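Local coordinates for sigma-C capsid protein (Avian reovirus, PDB 2VRS) that forms the homotrimeric fibre by which avian reovirus attaches to host cells and also induces apoptosis of the cell, at residues F85-S95 / V128-T139; F159-R167 / A198-G208. All coordinates share one frame; numbering follows the deposited sequence.

In the fold
From the N terminus the chain runs through the long helix 3-38 of the triple coiled coil and the triple beta spiral before entering the C-terminal beta-barrel domain, where both contacts lie. Contact 1 closes a loop that holds strands 98-108, 111-119 and 121-124, bringing 128-134 back antiparallel to 81-92. Contact 2 opens later and closes over strands 170-180 and 185-191, so the two follow in series, neither nested nor crossed. They remain one structure: strand 128-134 pairs with 185-191, strand 198-210 pairs with 111-119, and L131 CD2 touches L203 CD2 at 3.5 Å. Each closure thus draws on strands enclosed by the other.

Contact 1: F85-S95 / V128-T139; sequences FRWMARGTNGS and VVLLTFDLSDIT
R90 and D137 meet side-on: the arginine chain, extended from CG to NE, brings NE to D137 OD2 at 2.8 Å and NH2 to D137 OD1 at 3.1 Å. The two planes are turned 50° apart, NE meeting OD2 from above the carboxylate plane. M88 CE lies over the centre of one guanidinium face. D137 OD2 is also 2.6 Å from a water, which accepts the backbone N-H of D134.

W87 shows how backbone can pay for a buried indole N-H. With CG anti to the backbone N (chi1 -155°), the ring reaches the second segment, and NE1 gives a bent bond to D134 O at 2.8 Å, from above the carbonyl plane. D137 N approaches the same oxygen from the opposite face, so one carbonyl serves two donors. I138 CG1 lies over one face of the indole in a CH-pi contact, 3.6 Å from the centroid of the five-membered ring; F133 turns its edge to the other in a T-shaped pair, planes 86° apart. A89 CB lies over a face of F133.

The contact joins neighbouring antiparallel strands of the C-terminal beta-barrel domain, with strand 98-108 beside 81-92 and 185-191 beside 128-134; hydrogen-bonded pairs form at R90-T132 and T92-L130. Beyond D134 the partner chain turns, D134 OD1 accepting S136 N in an Asx turn, and M88 N finds D137 O instead, while T139 N donates to R86 O. One water donates to R90 O and joins the hydroxyls of T92 and T132; T132 OG1 also bonds T187. The chemistry is therefore divided: a backbone carbonyl satisfies the buried indole N-H, whereas the charged pair lies on the more exposed side, closing the turn after strand 128-134 onto strand 81-92.

Contact 2: F159-R167 / A198-G208; sequences FPVDVSFTR and ANIRSLTVRTG
T166 lies against R201 in a hydrogen-bonded antiparallel pair, T166 N to R201 O at 2.8 Å and R201 N to T166 O at 3.0 Å. With chi1 at -60° OG1 stands beside the backbone N, which puts the methyl CG2 anti to that N and over one face of the R201 guanidinium, 3.7 Å from NH2. The hydroxyl goes to a water, 2.7 Å from T166 OG1, that also bonds S202 OG.

I200 is buried against the F165 ring: CB and CG2 both touch F165 CD1, and the terminal CD1 of I200 stands over a ring face, 4.2 Å from the centroid. L122 packs on I200 and F190 on F165. R167 stretches out fully to lay a guanidinium face against A198 CB, 3.4 Å from R167 NH2; its NH1 bonds T192 O, which helps to hold the group there.

Between S164 and T166 the register slips by one residue, a beta bulge, S202 taking up the extra residue where the second strand turns a corner. Regular pairing resumes beyond it at S164-T204 and D162-R206; S164 OG also bonds T204 OG1 at 2.6 Å, and T207 OG1 donates to P160 O at 2.7 Å.

F165 pairs through its backbone with H172, which with Y174 marks the zinc site. Between subunits, D162 forms a salt bridge with R206 of the second subunit, and R206 with D162 of the third subunit. The chemistry thus implies two roles for one strand pair: its valine, leucine and aromatic face packs the barrel, while the face bearing D162 and R206 helps to join the trimer.

Contact 1: F85-S95 / V128-T139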
loop_
_atom_site.group_PDB
_atom_site.type_symbol
_atom_site.label_atom_id
_atom_site.label_comp_id
_atom_site.label_asym_id
_atom_site.label_seq_id
_atom_site.Cartn_x
_atom_site.Cartn_y
_atom_site.Cartn_z
ATOM N N PHE C 85 -26.230 6.361 1.926
ATOM C CA PHE C 85 -27.208 5.908 2.917
ATOM C C PHE C 85 -27.537 6.991 3.941
ATOM O O PHE C 85 -26.922 8.065 3.961
ATOM C CB PHE C 85 -26.708 4.619 3.577
ATOM C CG PHE C 85 -25.301 4.722 4.146
ATOM C CD1 PHE C 85 -25.102 5.192 5.445
ATOM C CD2 PHE C 85 -24.193 4.322 3.393
ATOM C CE1 PHE C 85 -23.796 5.270 5.979
ATOM C CE2 PHE C 85 -22.876 4.392 3.921
ATOM C CZ PHE C 85 -22.689 4.874 5.205
ATOM N N ARG C 86 -28.502 6.704 4.809
ATOM C CA ARG C 86 -28.849 7.597 5.900
ATOM C C ARG C 86 -28.371 7.041 7.240
ATOM O O ARG C 86 -28.439 5.829 7.487
ATOM C CB ARG C 86 -30.371 7.844 5.891
ATOM C CG ARG C 86 -30.848 8.495 4.576
ATOM C CD ARG C 86 -30.571 9.985 4.588
ATOM N NE ARG C 86 -31.735 10.771 5.011
ATOM C CZ ARG C 86 -32.085 11.020 6.276
ATOM N NH1 ARG C 86 -31.372 10.536 7.291
ATOM N NH2 ARG C 86 -33.165 11.758 6.528
ATOM N N TRP C 87 -27.899 7.928 8.101
ATOM C CA TRP C 87 -27.323 7.471 9.384
ATOM C C TRP C 87 -27.867 8.345 10.488
ATOM O O TRP C 87 -27.732 9.581 10.431
ATOM C CB TRP C 87 -25.791 7.625 9.341
ATOM C CG TRP C 87 -25.044 6.724 10.239
ATOM C CD1 TRP C 87 -25.494 6.141 11.393
ATOM C CD2 TRP C 87 -23.680 6.304 10.072
ATOM N NE1 TRP C 87 -24.485 5.370 11.964
ATOM C CE2 TRP C 87 -23.373 5.440 11.154
ATOM C CE3 TRP C 87 -22.689 6.553 9.087
ATOM C CZ2 TRP C 87 -22.116 4.822 11.291
ATOM C CZ3 TRP C 87 -21.421 5.935 9.229
ATOM C CH2 TRP C 87 -21.155 5.072 10.309
ATOM N N MET C 88 -28.513 7.733 11.484
ATOM C CA MET C 88 -28.985 8.535 12.610
ATOM C C MET C 88 -27.842 8.611 13.598
ATOM O O MET C 88 -27.412 7.595 14.155
ATOM C CB MET C 88 -30.245 7.936 13.259
ATOM C CG MET C 88 -30.884 8.903 14.264
ATOM S SD MET C 88 -31.983 8.016 15.396
ATOM C CE MET C 88 -30.868 6.851 16.213
ATOM N N ALA C 89 -27.298 9.805 13.774
ATOM C CA ALA C 89 -26.225 9.977 14.711
ATOM C C ALA C 89 -26.822 10.345 16.073
ATOM O O ALA C 89 -27.789 11.104 16.156
ATOM C CB ALA C 89 -25.330 11.110 14.254
ATOM N N ARG C 90 -26.174 9.901 17.146
ATOM C CA ARG C 90 -26.741 10.106 18.469
ATOM C C ARG C 90 -25.953 11.055 19.305
ATOM O O ARG C 90 -24.780 10.818 19.578
ATOM C CB ARG C 90 -26.837 8.753 19.184
ATOM C CG ARG C 90 -27.816 7.811 18.488
ATOM C CD ARG C 90 -27.711 6.488 19.237
ATOM N NE ARG C 90 -28.580 5.488 18.681
ATOM C CZ ARG C 90 -29.827 5.288 19.074
ATOM N NH1 ARG C 90 -30.370 6.047 20.029
ATOM N NH2 ARG C 90 -30.532 4.330 18.489
ATOM N N GLY C 91 -26.600 12.140 19.725
ATOM C CA GLY C 91 -25.970 13.087 20.641
ATOM C C GLY C 91 -25.860 12.469 22.017
ATOM O O GLY C 91 -26.800 11.813 22.484
ATOM N N THR C 92 -24.706 12.649 22.649
ATOM C CA THR C 92 -24.548 12.453 24.086
ATOM C C THR C 92 -23.668 13.587 24.625
ATOM O O THR C 92 -23.175 14.434 23.866
ATOM C CB THR C 92 -23.859 11.117 24.416
ATOM O OG1 THR C 92 -22.534 11.119 23.896
ATOM C CG2 THR C 92 -24.637 9.927 23.841
ATOM N N ASN C 93 -23.494 13.616 25.939
ATOM C CA ASN C 93 -22.551 14.534 26.569
ATOM C C ASN C 93 -22.573 15.975 26.047
ATOM O O ASN C 93 -21.579 16.475 25.499
ATOM C CB ASN C 93 -21.141 13.938 26.484
ATOM C CG ASN C 93 -21.039 12.596 27.192
ATOM O OD1 ASN C 93 -21.073 11.536 26.557
ATOM N ND2 ASN C 93 -20.926 12.634 28.508
ATOM N N GLY C 94 -23.704 16.647 26.223
ATOM C CA GLY C 94 -23.866 18.017 25.752
ATOM C C GLY C 94 -25.037 18.073 24.796
ATOM O O GLY C 94 -25.368 19.128 24.261
ATOM N N SER C 95 -25.647 16.909 24.582
ATOM C CA SER C 95 -26.875 16.760 23.813
ATOM C C SER C 95 -27.549 15.421 24.144
ATOM O O SER C 95 -26.864 14.434 24.446
ATOM C CB SER C 95 -26.573 16.808 22.306
ATOM O OG SER C 95 -27.759 16.688 21.560
ATOM N N VAL C 128 -19.399 21.869 24.223
ATOM C CA VAL C 128 -18.832 20.697 23.524
ATOM C C VAL C 128 -19.944 19.651 23.463
ATOM O O VAL C 128 -20.747 19.543 24.395
ATOM C CB VAL C 128 -17.598 20.110 24.279
ATOM C CG1 VAL C 128 -17.132 18.821 23.625
ATOM C CG2 VAL C 128 -16.438 21.095 24.294
ATOM N N VAL C 129 -20.008 18.886 22.374
ATOM C CA VAL C 129 -20.988 17.824 22.237
ATOM C C VAL C 129 -20.296 16.588 21.648
ATOM O O VAL C 129 -19.303 16.723 20.907
ATOM C CB VAL C 129 -22.169 18.259 21.343
ATOM C CG1 VAL C 129 -21.701 18.571 19.902
ATOM C CG2 VAL C 129 -23.291 17.224 21.332
ATOM N N LEU C 130 -20.824 15.411 22.004
ATOM C CA LEU C 130 -20.389 14.149 21.439
ATOM C C LEU C 130 -21.483 13.617 20.519
ATOM O O LEU C 130 -22.677 13.715 20.825
ATOM C CB LEU C 130 -20.074 13.144 22.552
ATOM C CG LEU C 130 -18.663 13.178 23.137
ATOM C CD1 LEU C 130 -18.201 14.518 23.736
ATOM C CD2 LEU C 130 -18.507 12.035 24.157
ATOM N N LEU C 131 -21.074 13.051 19.397
ATOM C CA LEU C 131 -22.032 12.524 18.383
ATOM C C LEU C 131 -21.547 11.159 17.970
ATOM O O LEU C 131 -20.431 10.999 17.488
ATOM C CB LEU C 131 -22.068 13.446 17.170
ATOM C CG LEU C 131 -23.289 13.354 16.265
ATOM C CD1 LEU C 131 -24.583 13.624 17.103
ATOM C CD2 LEU C 131 -23.216 14.359 15.068
ATOM N N THR C 132 -22.414 10.181 18.167
ATOM C CA THR C 132 -22.075 8.780 17.991
ATOM C C THR C 132 -22.629 8.215 16.670
ATOM O O THR C 132 -23.776 8.479 16.286
ATOM C CB THR C 132 -22.498 7.972 19.267
ATOM O OG1 THR C 132 -21.661 8.380 20.354
ATOM C CG2 THR C 132 -22.320 6.446 19.018
ATOM N N PHE C 133 -21.794 7.418 15.983
ATOM C CA PHE C 133 -22.100 6.817 14.667
ATOM C C PHE C 133 -21.897 5.302 14.817
ATOM O O PHE C 133 -20.813 4.781 14.673
ATOM C CB PHE C 133 -21.147 7.374 13.596
ATOM C CG PHE C 133 -21.431 8.802 13.261
ATOM C CD1 PHE C 133 -22.339 9.101 12.248
ATOM C CD2 PHE C 133 -20.841 9.830 14.010
ATOM C CE1 PHE C 133 -22.638 10.443 11.934
ATOM C CE2 PHE C 133 -21.157 11.214 13.732
ATOM C CZ PHE C 133 -22.037 11.504 12.689
ATOM N N ASP C 134 -22.986 4.620 15.109
ATOM C CA ASP C 134 -23.004 3.159 15.285
ATOM C C ASP C 134 -23.583 2.566 14.023
ATOM O O ASP C 134 -24.628 3.037 13.559
ATOM C CB ASP C 134 -23.974 2.912 16.455
ATOM C CG ASP C 134 -24.155 1.448 16.809
ATOM O OD1 ASP C 134 -23.898 0.541 15.996
ATOM O OD2 ASP C 134 -24.624 1.232 17.958
ATOM N N LEU C 135 -22.939 1.538 13.466
ATOM C CA LEU C 135 -23.423 0.950 12.166
ATOM C C LEU C 135 -24.875 0.480 12.249
ATOM O O LEU C 135 -25.579 0.477 11.233
ATOM C CB LEU C 135 -22.537 -0.203 11.704
ATOM C CG LEU C 135 -21.065 0.078 11.365
ATOM C CD1 LEU C 135 -20.437 -1.285 10.929
ATOM C CD2 LEU C 135 -20.969 1.160 10.262
ATOM N N SER C 136 -25.326 0.097 13.456
ATOM C CA SER C 136 -26.729 -0.316 13.665
ATOM C C SER C 136 -27.776 0.756 13.429
ATOM O O SER C 136 -28.942 0.414 13.202
ATOM C CB SER C 136 -26.913 -0.893 15.069
ATOM O OG SER C 136 -26.244 -2.134 15.112
ATOM N N ASP C 137 -27.358 2.027 13.444
ATOM C CA ASP C 137 -28.233 3.178 13.213
ATOM C C ASP C 137 -28.323 3.654 11.738
ATOM O O ASP C 137 -28.982 4.654 11.434
ATOM C CB ASP C 137 -27.847 4.337 14.136
ATOM C CG ASP C 137 -28.115 4.021 15.586
ATOM O OD1 ASP C 137 -29.178 3.417 15.865
ATOM O OD2 ASP C 137 -27.285 4.367 16.441
ATOM N N ILE C 138 -27.678 2.929 10.839
ATOM C CA ILE C 138 -27.770 3.227 9.418
ATOM C C ILE C 138 -29.156 2.708 9.003
ATOM O O ILE C 138 -29.514 1.597 9.383
ATOM C CB ILE C 138 -26.665 2.534 8.595
ATOM C CG1 ILE C 138 -25.304 3.248 8.817
ATOM C CG2 ILE C 138 -27.016 2.614 7.073
ATOM C CD1 ILE C 138 -24.078 2.445 8.294
ATOM N N THR C 139 -29.909 3.500 8.246
ATOM C CA THR C 139 -31.316 3.185 7.980
ATOM C C THR C 139 -31.548 1.924 7.140
ATOM O O THR C 139 -32.483 1.137 7.417
ATOM C CB THR C 139 -32.031 4.419 7.405
ATOM O OG1 THR C 139 -32.121 5.379 8.465
ATOM C CG2 THR C 139 -33.426 4.074 6.953
HETATM O O HOH W 1 -25.508 6.082 15.622
HETATM O O HOH W 2 -22.481 10.708 21.331
HETATM O O HOH W 3 -23.324 20.831 23.967
#

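Contact 2: F159-R167 / A198-G208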
loop_
_atom_site.group_PDB
_atom_site.type_symbol
_atom_site.label_atom_id
_atom_site.label_comp_id
_atom_site.label_asym_id
_atom_site.label_seq_id
_atom_site.Cartn_x
_atom_site.Cartn_y
_atom_site.Cartn_z
ATOM N N PHE C 159 -8.828 10.030 15.516
ATOM C CA PHE C 159 -8.559 10.419 14.118
ATOM C C PHE C 159 -9.293 11.735 13.793
ATOM O O PHE C 159 -10.282 12.069 14.457
ATOM C CB PHE C 159 -9.021 9.280 13.164
ATOM C CG PHE C 159 -10.474 8.871 13.357
ATOM C CD1 PHE C 159 -10.825 7.892 14.307
ATOM C CD2 PHE C 159 -11.502 9.485 12.599
ATOM C CE1 PHE C 159 -12.160 7.528 14.498
ATOM C CE2 PHE C 159 -12.866 9.099 12.753
ATOM C CZ PHE C 159 -13.201 8.095 13.704
ATOM N N PRO C 160 -8.739 12.539 12.861
ATOM C CA PRO C 160 -9.270 13.895 12.639
ATOM C C PRO C 160 -10.612 13.822 11.908
ATOM O O PRO C 160 -10.828 12.950 11.062
ATOM C CB PRO C 160 -8.183 14.593 11.797
ATOM C CG PRO C 160 -7.265 13.461 11.339
ATOM C CD PRO C 160 -7.504 12.244 12.098
ATOM N N VAL C 161 -11.477 14.757 12.254
ATOM C CA VAL C 161 -12.805 14.844 11.678
ATOM C C VAL C 161 -13.045 16.359 11.509
ATOM O O VAL C 161 -12.840 17.130 12.437
ATOM C CB VAL C 161 -13.905 14.239 12.623
ATOM C CG1 VAL C 161 -15.302 14.530 12.076
ATOM C CG2 VAL C 161 -13.726 12.720 12.881
ATOM N N ASP C 162 -13.526 16.784 10.331
ATOM C CA ASP C 162 -13.908 18.188 10.130
ATOM C C ASP C 162 -15.416 18.342 10.320
ATOM O O ASP C 162 -16.185 17.570 9.767
ATOM C CB ASP C 162 -13.574 18.607 8.697
ATOM C CG ASP C 162 -12.088 18.732 8.452
ATOM O OD1 ASP C 162 -11.309 18.871 9.405
ATOM O OD2 ASP C 162 -11.723 18.710 7.287
ATOM N N VAL C 163 -15.838 19.352 11.068
ATOM C CA VAL C 163 -17.251 19.553 11.302
ATOM C C VAL C 163 -17.554 21.013 10.966
ATOM O O VAL C 163 -16.709 21.902 11.186
ATOM C CB VAL C 163 -17.600 19.235 12.774
ATOM C CG1 VAL C 163 -19.002 19.640 13.123
ATOM C CG2 VAL C 163 -17.425 17.728 13.020
ATOM N N SER C 164 -18.752 21.239 10.432
ATOM C CA SER C 164 -19.261 22.611 10.274
ATOM C C SER C 164 -20.768 22.609 10.565
ATOM O O SER C 164 -21.421 21.579 10.435
ATOM C CB SER C 164 -18.958 23.132 8.856
ATOM O OG SER C 164 -19.923 22.704 7.925
ATOM N N PHE C 165 -21.302 23.740 11.020
ATOM C CA PHE C 165 -22.761 23.817 11.223
ATOM C C PHE C 165 -23.130 25.285 11.320
ATOM O O PHE C 165 -22.255 26.161 11.521
ATOM C CB PHE C 165 -23.153 23.087 12.516
ATOM C CG PHE C 165 -22.332 23.488 13.726
ATOM C CD1 PHE C 165 -22.670 24.618 14.493
ATOM C CD2 PHE C 165 -21.201 22.756 14.081
ATOM C CE1 PHE C 165 -21.891 25.008 15.596
ATOM C CE2 PHE C 165 -20.430 23.126 15.181
ATOM C CZ PHE C 165 -20.772 24.248 15.950
ATOM N N THR C 166 -24.449 25.525 11.281
ATOM C CA THR C 166 -24.983 26.867 11.482
ATOM C C THR C 166 -25.537 26.965 12.917
ATOM O O THR C 166 -26.253 26.059 13.381
ATOM C CB THR C 166 -26.081 27.138 10.463
ATOM O OG1 THR C 166 -25.521 27.039 9.152
ATOM C CG2 THR C 166 -26.671 28.549 10.653
ATOM N N ARG C 167 -25.181 28.057 13.596
ATOM C CA ARG C 167 -25.688 28.415 14.922
ATOM C C ARG C 167 -25.911 29.934 14.943
ATOM O O ARG C 167 -24.978 30.706 14.678
ATOM C CB ARG C 167 -24.687 28.046 16.012
ATOM C CG ARG C 167 -25.130 28.409 17.433
ATOM C CD ARG C 167 -24.033 28.140 18.441
ATOM N NE ARG C 167 -24.434 28.567 19.783
ATOM C CZ ARG C 167 -24.419 27.821 20.885
ATOM N NH1 ARG C 167 -24.000 26.558 20.865
ATOM N NH2 ARG C 167 -24.811 28.360 22.033
ATOM N N ALA C 198 -29.165 25.601 22.941
ATOM C CA ALA C 198 -29.091 26.211 21.627
ATOM C C ALA C 198 -29.309 25.130 20.611
ATOM O O ALA C 198 -29.351 23.945 20.945
ATOM C CB ALA C 198 -27.744 26.862 21.416
ATOM N N ASN C 199 -29.487 25.548 19.368
ATOM C CA ASN C 199 -29.767 24.635 18.286
ATOM C C ASN C 199 -28.725 24.862 17.205
ATOM O O ASN C 199 -28.423 26.005 16.854
ATOM C CB ASN C 199 -31.178 24.909 17.743
ATOM C CG ASN C 199 -31.667 23.834 16.807
ATOM O OD1 ASN C 199 -31.825 24.070 15.605
ATOM N ND2 ASN C 199 -31.910 22.635 17.349
ATOM N N ILE C 200 -28.150 23.763 16.724
ATOM C CA ILE C 200 -27.273 23.800 15.562
ATOM C C ILE C 200 -27.905 23.000 14.418
ATOM O O ILE C 200 -28.586 21.995 14.630
ATOM C CB ILE C 200 -25.805 23.331 15.932
ATOM C CG1 ILE C 200 -25.773 21.831 16.243
ATOM C CG2 ILE C 200 -25.235 24.173 17.096
ATOM C CD1 ILE C 200 -24.366 21.232 16.401
ATOM N N ARG C 201 -27.730 23.471 13.194
ATOM C CA ARG C 201 -28.354 22.806 12.062
ATOM C C ARG C 201 -27.380 22.821 10.910
ATOM O O ARG C 201 -26.279 23.382 11.031
ATOM C CB ARG C 201 -29.675 23.511 11.679
ATOM C CG ARG C 201 -29.466 24.969 11.238
ATOM C CD ARG C 201 -30.765 25.674 10.803
ATOM N NE ARG C 201 -30.549 27.113 10.649
ATOM C CZ ARG C 201 -30.351 27.739 9.502
ATOM N NH1 ARG C 201 -30.357 27.059 8.353
ATOM N NH2 ARG C 201 -30.167 29.058 9.515
ATOM N N SER C 202 -27.752 22.181 9.796
ATOM C CA SER C 202 -26.874 22.118 8.604
ATOM C C SER C 202 -25.491 21.567 8.986
ATOM O O SER C 202 -24.442 22.122 8.596
ATOM C CB SER C 202 -26.687 23.506 7.954
ATOM O OG SER C 202 -27.953 24.040 7.560
ATOM N N LEU C 203 -25.509 20.505 9.779
ATOM C CA LEU C 203 -24.255 19.899 10.241
ATOM C C LEU C 203 -23.622 19.137 9.093
ATOM O O LEU C 203 -24.313 18.413 8.363
ATOM C CB LEU C 203 -24.532 18.949 11.428
ATOM C CG LEU C 203 -23.375 18.125 12.015
ATOM C CD1 LEU C 203 -22.284 18.988 12.743
ATOM C CD2 LEU C 203 -23.983 17.063 12.979
ATOM N N THR C 204 -22.308 19.305 8.879
ATOM C CA THR C 204 -21.599 18.489 7.904
ATOM C C THR C 204 -20.457 17.818 8.681
ATOM O O THR C 204 -19.933 18.373 9.666
ATOM C CB THR C 204 -20.985 19.331 6.723
ATOM O OG1 THR C 204 -19.983 20.193 7.256
ATOM C CG2 THR C 204 -22.065 20.156 5.986
ATOM N N VAL C 205 -20.158 16.582 8.305
ATOM C CA VAL C 205 -19.073 15.827 8.962
ATOM C C VAL C 205 -18.256 15.249 7.791
ATOM O O VAL C 205 -18.822 14.662 6.850
ATOM C CB VAL C 205 -19.639 14.650 9.816
ATOM C CG1 VAL C 205 -18.511 13.753 10.309
ATOM C CG2 VAL C 205 -20.423 15.163 11.057
ATOM N N ARG C 206 -16.952 15.475 7.812
ATOM C CA ARG C 206 -16.046 14.895 6.816
ATOM C C ARG C 206 -14.883 14.240 7.553
ATOM O O ARG C 206 -14.224 14.868 8.402
ATOM C CB ARG C 206 -15.510 15.962 5.859
ATOM C CG ARG C 206 -16.605 16.649 5.095
ATOM C CD ARG C 206 -16.057 17.312 3.849
ATOM N NE ARG C 206 -15.315 16.379 2.995
ATOM C CZ ARG C 206 -14.739 16.735 1.850
ATOM N NH1 ARG C 206 -14.831 17.989 1.441
ATOM N NH2 ARG C 206 -14.083 15.850 1.115
ATOM N N THR C 207 -14.668 12.982 7.212
ATOM C CA THR C 207 -13.587 12.212 7.806
ATOM C C THR C 207 -13.314 11.014 6.907
ATOM O O THR C 207 -13.948 10.830 5.880
ATOM C CB THR C 207 -13.900 11.813 9.303
ATOM O OG1 THR C 207 -12.692 11.299 9.917
ATOM C CG2 THR C 207 -15.031 10.755 9.418
ATOM N N GLY C 208 -12.315 10.224 7.257
ATOM C CA GLY C 208 -12.117 8.989 6.525
ATOM C C GLY C 208 -11.398 8.019 7.443
ATOM O O GLY C 208 -10.841 8.399 8.509
HETATM O O HOH W 4 -9.474 10.466 9.781
HETATM O O HOH W 5 -17.344 19.303 7.536
HETATM O O HOH W 6 -22.488 23.541 7.432
HETATM O O HOH W 7 -27.518 27.056 7.275
#